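Local coordinates for protein nicotinate-nucleotide diphosphorylase (Carboxylating) (Streptococcus pyogenes GA06023, PDB 5HUO) that probably converts quinolinate and phosphoribosyl diphosphate into nicotinate ribonucleotide, carbon dioxide and diphosphate on the way to NAD, working as a hexamer of three dimers, at residues Y176-R179 / Y184-R187; I194-N199 / Q208-Q213. All blocks are in the same frame, centred on the assembly; numbering follows the deposited sequence.

Contact 1 of 2, residues Y176-R179 / Y184-R187; sequences YAVR and YNHR. With SO4 (sulfate ion), chain J.
The guanidinium of Arg179 meets the Tyr184 ring at its own edge: CD2 of the tyrosine lies near the guanidinium plane beside NH1, while NH1 reaches the ring at a slant, the two planes being 61° apart. Bends at chi2 and chi3 (both -80°) bring the guanidinium round to the Tyr184 ring. The aliphatic part of the arginine covers the side chain of Asn185, with Arg179 CG 3.8 Å from Asn185 CG. One residue earlier on the helix, Val178 CG1 packs against the loop backbone, 3.8 Å from Tyr184 O.

Further along the loop, a single sulfate oxygen, O3, sits in the plane at the edge of the Arg187 guanidinium. It takes somewhat bent hydrogen bonds from both NE (3.1 Å) and NH2 (2.8 Å), which with NH1 on the carbonyl of Ala193 limit the rotation of the group. Sulfate O2 lies above the plane of the His186 ring, displaced toward its rim. That ring is held at both nitrogens: Arg187 N donates to His186 ND1 over 2.9 Å, close to the ring plane, and NE2 bonds Glu269.

Tyr217 and Pro219 of the second subunit pack on Arg179 and Tyr184. Backbone bonds from Tyr184 to Val160 and Asp162 hold the loop along strand 159-161. Helix 171-180 is thus packed against its own exit loop, whose far end meets the sulfate, probably from the crystallisation liquor, at a site consistent with an anion-binding part of the active site in the open alpha/beta barrel of quinolinate phosphoribosyltransferases.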
ATOM      1  N   TYR A 176       8.143  20.630  10.634  1.00 88.45           N
ATOM      2  CA  TYR A 176       8.234  20.495  12.075  1.00 88.47           C
ATOM      3  C   TYR A 176       9.571  21.112  12.518  1.00 88.21           C
ATOM      4  O   TYR A 176       9.606  21.888  13.479  1.00 88.44           O
ATOM      5  CB  TYR A 176       8.107  19.011  12.505  1.00 88.49           C
ATOM      6  CG  TYR A 176       8.512  18.728  13.937  1.00 88.53           C
ATOM      7  CD1 TYR A 176       7.722  19.146  15.010  1.00 88.96           C
ATOM      8  CD2 TYR A 176       9.730  18.089  14.223  1.00 88.24           C
ATOM      9  CE1 TYR A 176       8.121  18.928  16.326  1.00 89.11           C
ATOM     10  CE2 TYR A 176      10.092  17.827  15.534  1.00 88.39           C
ATOM     11  CZ  TYR A 176       9.284  18.283  16.584  1.00 88.83           C
ATOM     12  OH  TYR A 176       9.682  18.101  17.868  1.00 89.08           O
ATOM     13  N   ALA A 177      10.652  20.715  11.858  1.00 87.88           N
ATOM     14  CA  ALA A 177      11.989  21.196  12.187  1.00 87.73           C
ATOM     15  C   ALA A 177      12.120  22.713  12.136  1.00 88.01           C
ATOM     16  O   ALA A 177      12.788  23.322  12.978  1.00 88.17           O
ATOM     17  CB  ALA A 177      12.999  20.619  11.221  1.00 87.47           C
ATOM     18  N   VAL A 178      11.498  23.315  11.153  1.00 88.17           N
ATOM     19  CA  VAL A 178      11.406  24.758  11.115  1.00 88.62           C
ATOM     20  C   VAL A 178      10.716  25.343  12.389  1.00 89.06           C
ATOM     21  O   VAL A 178      11.146  26.350  12.916  1.00 89.49           O
ATOM     22  CB  VAL A 178      10.639  25.228   9.870  1.00 88.87           C
ATOM     23  CG1 VAL A 178      10.329  26.731   9.943  1.00 89.53           C
ATOM     24  CG2 VAL A 178      11.429  24.893   8.617  1.00 88.67           C
ATOM     25  N   ARG A 179       9.621  24.761  12.847  1.00 89.11           N
ATOM     26  CA  ARG A 179       8.951  25.274  14.063  1.00 89.64           C
ATOM     27  C   ARG A 179       9.877  25.127  15.233  1.00 89.64           C
ATOM     28  O   ARG A 179      10.042  26.020  16.029  1.00 90.18           O
ATOM     29  CB  ARG A 179       7.682  24.526  14.397  1.00 89.78           C
ATOM     30  CG  ARG A 179       6.597  24.783  13.399  1.00 90.02           C
ATOM     31  CD  ARG A 179       5.896  26.117  13.673  1.00 92.20           C
ATOM     32  NE  ARG A 179       4.902  26.044  14.748  1.00 96.47           N
ATOM     33  CZ  ARG A 179       4.384  27.112  15.344  1.00102.77           C
ATOM     34  NH1 ARG A 179       4.714  28.331  14.976  1.00105.64           N
ATOM     35  NH2 ARG A 179       3.536  26.970  16.353  1.00109.97           N
ATOM     36  N   TYR A 184       8.233  29.535  11.566  1.00 91.54           N
ATOM     37  CA  TYR A 184       6.784  29.311  11.375  1.00 91.76           C
ATOM     38  C   TYR A 184       6.497  28.629  10.051  1.00 91.36           C
ATOM     39  O   TYR A 184       7.218  28.751   9.081  1.00 91.19           O
ATOM     40  CB  TYR A 184       6.034  30.638  11.468  1.00 92.81           C
ATOM     41  CG  TYR A 184       6.046  31.196  12.851  1.00 93.40           C
ATOM     42  CD1 TYR A 184       7.165  31.868  13.341  1.00 93.68           C
ATOM     43  CD2 TYR A 184       4.959  31.029  13.697  1.00 93.82           C
ATOM     44  CE1 TYR A 184       7.210  32.310  14.637  1.00 94.32           C
ATOM     45  CE2 TYR A 184       4.982  31.503  14.997  1.00 94.48           C
ATOM     46  CZ  TYR A 184       6.105  32.135  15.458  1.00 94.72           C
ATOM     47  OH  TYR A 184       6.111  32.634  16.731  1.00 95.54           O
ATOM     48  N   ASN A 185       5.324  28.010  10.007  1.00 91.42           N
ATOM     49  CA  ASN A 185       4.855  27.298   8.803  1.00 91.24           C
ATOM     50  C   ASN A 185       3.943  28.100   7.915  1.00 91.98           C
ATOM     51  O   ASN A 185       2.902  28.620   8.320  1.00 92.66           O
ATOM     52  CB  ASN A 185       4.166  25.992   9.195  1.00 90.99           C
ATOM     53  CG  ASN A 185       5.119  24.983   9.859  1.00 90.29           C
ATOM     54  OD1 ASN A 185       6.322  24.942   9.557  1.00 89.84           O
ATOM     55  ND2 ASN A 185       4.595  24.180  10.731  1.00 90.30           N
ATOM     56  N   HIS A 186       4.288  28.086   6.647  1.00 91.93           N
ATOM     57  CA  HIS A 186       3.398  28.608   5.623  1.00 92.66           C
ATOM     58  C   HIS A 186       2.411  27.483   5.310  1.00 92.63           C
ATOM     59  O   HIS A 186       2.509  26.395   5.857  1.00 92.10           O
ATOM     60  CB  HIS A 186       4.236  29.013   4.400  1.00 92.72           C
ATOM     61  CG  HIS A 186       3.655  30.143   3.619  1.00 93.70           C
ATOM     62  ND1 HIS A 186       2.372  30.116   3.119  1.00 94.32           N
ATOM     63  CD2 HIS A 186       4.158  31.355   3.299  1.00 94.31           C
ATOM     64  CE1 HIS A 186       2.101  31.267   2.541  1.00 95.25           C
ATOM     65  NE2 HIS A 186       3.165  32.042   2.646  1.00 95.27           N
ATOM     66  N   ARG A 187       1.523  27.664   4.357  1.00 93.29           N
ATOM     67  CA  ARG A 187       0.688  26.557   3.878  1.00 93.42           C
ATOM     68  C   ARG A 187       1.483  25.335   3.537  1.00 92.72           C
ATOM     69  O   ARG A 187       2.628  25.412   2.994  1.00 92.33           O
ATOM     70  CB  ARG A 187      -0.125  26.974   2.676  1.00 94.29           C
ATOM     71  CG  ARG A 187       0.664  27.237   1.420  1.00 95.85           C
ATOM     72  CD  ARG A 187      -0.238  27.694   0.295  1.00 99.29           C
ATOM     73  NE  ARG A 187       0.544  27.907  -0.927  1.00102.05           N
ATOM     74  CZ  ARG A 187       0.051  27.840  -2.156  1.00105.79           C
ATOM     75  NH1 ARG A 187      -1.225  27.558  -2.356  1.00107.29           N
ATOM     76  NH2 ARG A 187       0.843  28.043  -3.198  1.00108.95           N
TER
HETATM   77  S   SO4 J 304       4.556  28.648  -1.339  1.00104.88           S
HETATM   78  O1  SO4 J 304       5.265  29.913  -1.010  1.00104.49           O
HETATM   79  O2  SO4 J 304       4.274  27.898  -0.091  1.00111.71           O
HETATM   80  O3  SO4 J 304       3.258  28.820  -2.017  1.00 95.73           O
HETATM   81  O4  SO4 J 304       5.439  27.928  -2.259  1.00 90.14           O

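Contact 2 of 2, residues I194-N199 / Q208-Q213; sequences IMLKDN and QKAIAQ
From 194-199, Leu196 alone touches the helix, pushing one methyl, CD1, onto the backbone of helix 207-217 where Ala210 joins Ile211. CD1 lies 3.8 Å from Ala210 C and equally far from Ile211 N, so it rests on the peptide link itself, with the flanking side chains on the same patch: Ala210 CB and Ile211 CG1 each stand 4.1 Å from CD1. The leucine gets there with CG opposite the carbonyl carbon (chi1 -61°) and CD1 extended away from CA (chi2 164°), which sends this methyl straight out from the strand; CD2 branches off and stays farther from the helix. Ile211 has a matching conformation: CG1 is turned away from its carbonyl carbon (chi1 -63°) and lies against the leucine methyl; CD1 extends beyond it, and the side chain as a whole also touches Val226 and Val242. Ala210, with just a methyl, lets the strand residue come near the helix backbone, and its CB also meets Val204. The side-chain contacts are apolar, the methyl also lies on the peptide group, and all three touching residues are buried.

At the strand's end the chain turns into helix 198-204, where Asn199 N makes a weak bond to Asp198 OD1.

Ile60 of the third subunit packs on Leu196 as well. Strand 194-196, an outermost strand of the parallel sheet within the chain, pairs with strand 224-228 through backbone bonds of Leu196 to Glu225 and Glu227. Helices 198-204 and 207-217 connect these two strands as a beta-alpha-beta crossover, and the contact lies between the first strand and the second of those helices.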
ATOM      1  N   ILE A 194      -4.849  29.778  -0.626  1.00 99.31           N
ATOM      2  CA  ILE A 194      -4.771  30.260  -2.002  1.00101.86           C
ATOM      3  C   ILE A 194      -3.606  31.212  -2.111  1.00104.44           C
ATOM      4  O   ILE A 194      -3.452  32.106  -1.272  1.00102.81           O
ATOM      5  CB  ILE A 194      -6.075  30.925  -2.415  1.00100.58           C
ATOM      6  CG1 ILE A 194      -7.112  29.831  -2.618  1.00 99.19           C
ATOM      7  CG2 ILE A 194      -5.863  31.784  -3.672  1.00103.18           C
ATOM      8  CD1 ILE A 194      -8.432  30.323  -3.160  1.00101.03           C
ATOM      9  N   MET A 195      -2.791  31.002  -3.133  1.00108.26           N
ATOM     10  CA  MET A 195      -1.776  31.971  -3.449  1.00113.91           C
ATOM     11  C   MET A 195      -1.779  32.286  -4.933  1.00116.38           C
ATOM     12  O   MET A 195      -1.535  31.445  -5.769  1.00115.08           O
ATOM     13  CB  MET A 195      -0.391  31.543  -2.981  1.00118.03           C
ATOM     14  CG  MET A 195       0.585  32.733  -2.995  1.00123.91           C
ATOM     15  SD  MET A 195       2.263  32.328  -2.504  1.00133.17           S
ATOM     16  CE  MET A 195       1.981  31.520  -0.909  1.00124.02           C
ATOM     17  N   LEU A 196      -2.058  33.547  -5.215  1.00120.95           N
ATOM     18  CA  LEU A 196      -2.158  34.063  -6.576  1.00124.89           C
ATOM     19  C   LEU A 196      -0.816  34.665  -6.866  1.00130.33           C
ATOM     20  O   LEU A 196      -0.437  35.691  -6.321  1.00127.12           O
ATOM     21  CB  LEU A 196      -3.254  35.112  -6.710  1.00124.32           C
ATOM     22  CG  LEU A 196      -4.635  34.558  -6.371  1.00120.23           C
ATOM     23  CD1 LEU A 196      -5.587  35.719  -6.138  1.00121.80           C
ATOM     24  CD2 LEU A 196      -5.173  33.615  -7.421  1.00120.23           C
ATOM     25  N   LYS A 197      -0.120  33.982  -7.749  1.00139.60           N
ATOM     26  CA  LYS A 197       1.239  34.315  -8.156  1.00146.14           C
ATOM     27  C   LYS A 197       1.263  35.226  -9.416  1.00153.91           C
ATOM     28  O   LYS A 197       0.230  35.649  -9.930  1.00149.00           O
ATOM     29  CB  LYS A 197       2.042  33.009  -8.353  1.00145.60           C
ATOM     30  CG  LYS A 197       1.792  31.949  -7.277  1.00142.34           C
ATOM     31  CD  LYS A 197       2.757  30.780  -7.409  1.00139.55           C
ATOM     32  CE  LYS A 197       2.806  29.912  -6.141  1.00138.29           C
ATOM     33  NZ  LYS A 197       3.781  30.382  -5.113  1.00136.55           N
ATOM     34  N   ASP A 198       2.470  35.577  -9.841  1.00162.66           N
ATOM     35  CA  ASP A 198       2.727  36.354 -11.095  1.00167.10           C
ATOM     36  C   ASP A 198       1.725  36.156 -12.299  1.00171.25           C
ATOM     37  O   ASP A 198       1.043  37.088 -12.763  1.00164.70           O
ATOM     38  CB  ASP A 198       4.192  36.078 -11.526  1.00168.39           C
ATOM     39  CG  ASP A 198       4.613  34.522 -11.494  1.00166.77           C
ATOM     40  OD1 ASP A 198       3.838  33.600 -11.123  1.00160.12           O
ATOM     41  OD2 ASP A 198       5.770  34.230 -11.855  1.00167.52           O
ATOM     42  N   ASN A 199       1.638  34.916 -12.771  1.00173.93           N
ATOM     43  CA  ASN A 199       0.794  34.551 -13.934  1.00168.49           C
ATOM     44  C   ASN A 199      -0.722  34.603 -13.723  1.00161.79           C
ATOM     45  O   ASN A 199      -1.455  34.930 -14.620  1.00152.09           O
ATOM     46  CB  ASN A 199       1.228  33.195 -14.534  1.00168.23           C
ATOM     47  CG  ASN A 199       1.497  32.125 -13.489  1.00161.70           C
ATOM     48  OD1 ASN A 199       1.288  32.325 -12.295  1.00164.89           O
ATOM     49  ND2 ASN A 199       1.991  30.996 -13.932  1.00156.83           N
ATOM     50  N   GLN A 208      -7.501  42.818  -8.808  1.00181.79           N
ATOM     51  CA  GLN A 208      -8.806  42.809  -8.119  1.00172.67           C
ATOM     52  C   GLN A 208      -9.687  41.646  -8.589  1.00168.97           C
ATOM     53  O   GLN A 208     -10.316  40.991  -7.783  1.00160.92           O
ATOM     54  CB  GLN A 208      -9.548  44.157  -8.227  1.00170.18           C
ATOM     55  N   LYS A 209      -9.677  41.358  -9.887  1.00171.56           N
ATOM     56  CA  LYS A 209     -10.521  40.281 -10.430  1.00167.06           C
ATOM     57  C   LYS A 209     -10.021  38.900  -9.988  1.00160.08           C
ATOM     58  O   LYS A 209     -10.811  38.005  -9.710  1.00154.71           O
ATOM     59  CB  LYS A 209     -10.671  40.361 -11.955  1.00171.63           C
ATOM     60  N   ALA A 210      -8.703  38.716  -9.965  1.00157.92           N
ATOM     61  CA  ALA A 210      -8.106  37.414  -9.529  1.00152.93           C
ATOM     62  C   ALA A 210      -8.483  37.088  -8.099  1.00144.74           C
ATOM     63  O   ALA A 210      -8.960  36.021  -7.792  1.00139.80           O
ATOM     64  CB  ALA A 210      -6.602  37.423  -9.674  1.00153.04           C
ATOM     65  N   ILE A 211      -8.340  38.085  -7.258  1.00140.79           N
ATOM     66  CA  ILE A 211      -8.790  37.998  -5.870  1.00136.21           C
ATOM     67  C   ILE A 211     -10.275  37.680  -5.763  1.00133.18           C
ATOM     68  O   ILE A 211     -10.683  36.877  -4.968  1.00130.87           O
ATOM     69  CB  ILE A 211      -8.474  39.299  -5.108  1.00138.08           C
ATOM     70  CG1 ILE A 211      -6.947  39.491  -5.069  1.00137.97           C
ATOM     71  CG2 ILE A 211      -9.030  39.253  -3.693  1.00135.37           C
ATOM     72  CD1 ILE A 211      -6.421  40.867  -4.713  1.00140.05           C
ATOM     73  N   ALA A 212     -11.081  38.319  -6.586  1.00136.61           N
ATOM     74  CA  ALA A 212     -12.537  38.103  -6.572  1.00138.39           C
ATOM     75  C   ALA A 212     -12.891  36.677  -6.966  1.00137.85           C
ATOM     76  O   ALA A 212     -13.754  36.055  -6.335  1.00135.42           O
ATOM     77  CB  ALA A 212     -13.239  39.052  -7.509  1.00143.96           C
ATOM     78  N   GLN A 213     -12.227  36.167  -8.000  1.00137.18           N
ATOM     79  CA  GLN A 213     -12.489  34.791  -8.476  1.00138.18           C
ATOM     80  C   GLN A 213     -12.076  33.712  -7.487  1.00133.65           C
ATOM     81  O   GLN A 213     -12.792  32.742  -7.286  1.00132.10           O
ATOM     82  CB  GLN A 213     -11.791  34.513  -9.767  1.00142.26           C
ATOM     83  CG  GLN A 213     -12.373  35.309 -10.884  1.00150.26           C
ATOM     84  CD  GLN A 213     -11.979  34.748 -12.230  1.00158.74           C
ATOM     85  OE1 GLN A 213     -11.615  33.585 -12.348  1.00158.67           O
ATOM     86  NE2 GLN A 213     -12.060  35.575 -13.265  1.00168.83           N
TER

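How the contacts relate
Both contacts belong to the C-terminal domain, with centres 24 Å apart, and follow one another along the chain. Contact 2 is buried, a methyl packed on a helix, although far from the middle of the chain; contact 1 is central yet only partly buried, and mixes aliphatic packing with polar and charged groups. Contact 1 joins a helix to an irregular loop, contact 2 a strand to a helix. They touch at the face of strand 194-196 opposite to Leu196: Met195 CE lies 3.5 Å from His186 CE1, and Arg187 also packs on Met195 and Lys197. One side of the strand thus meets the crossover helix, the other the sulfate-binding loop.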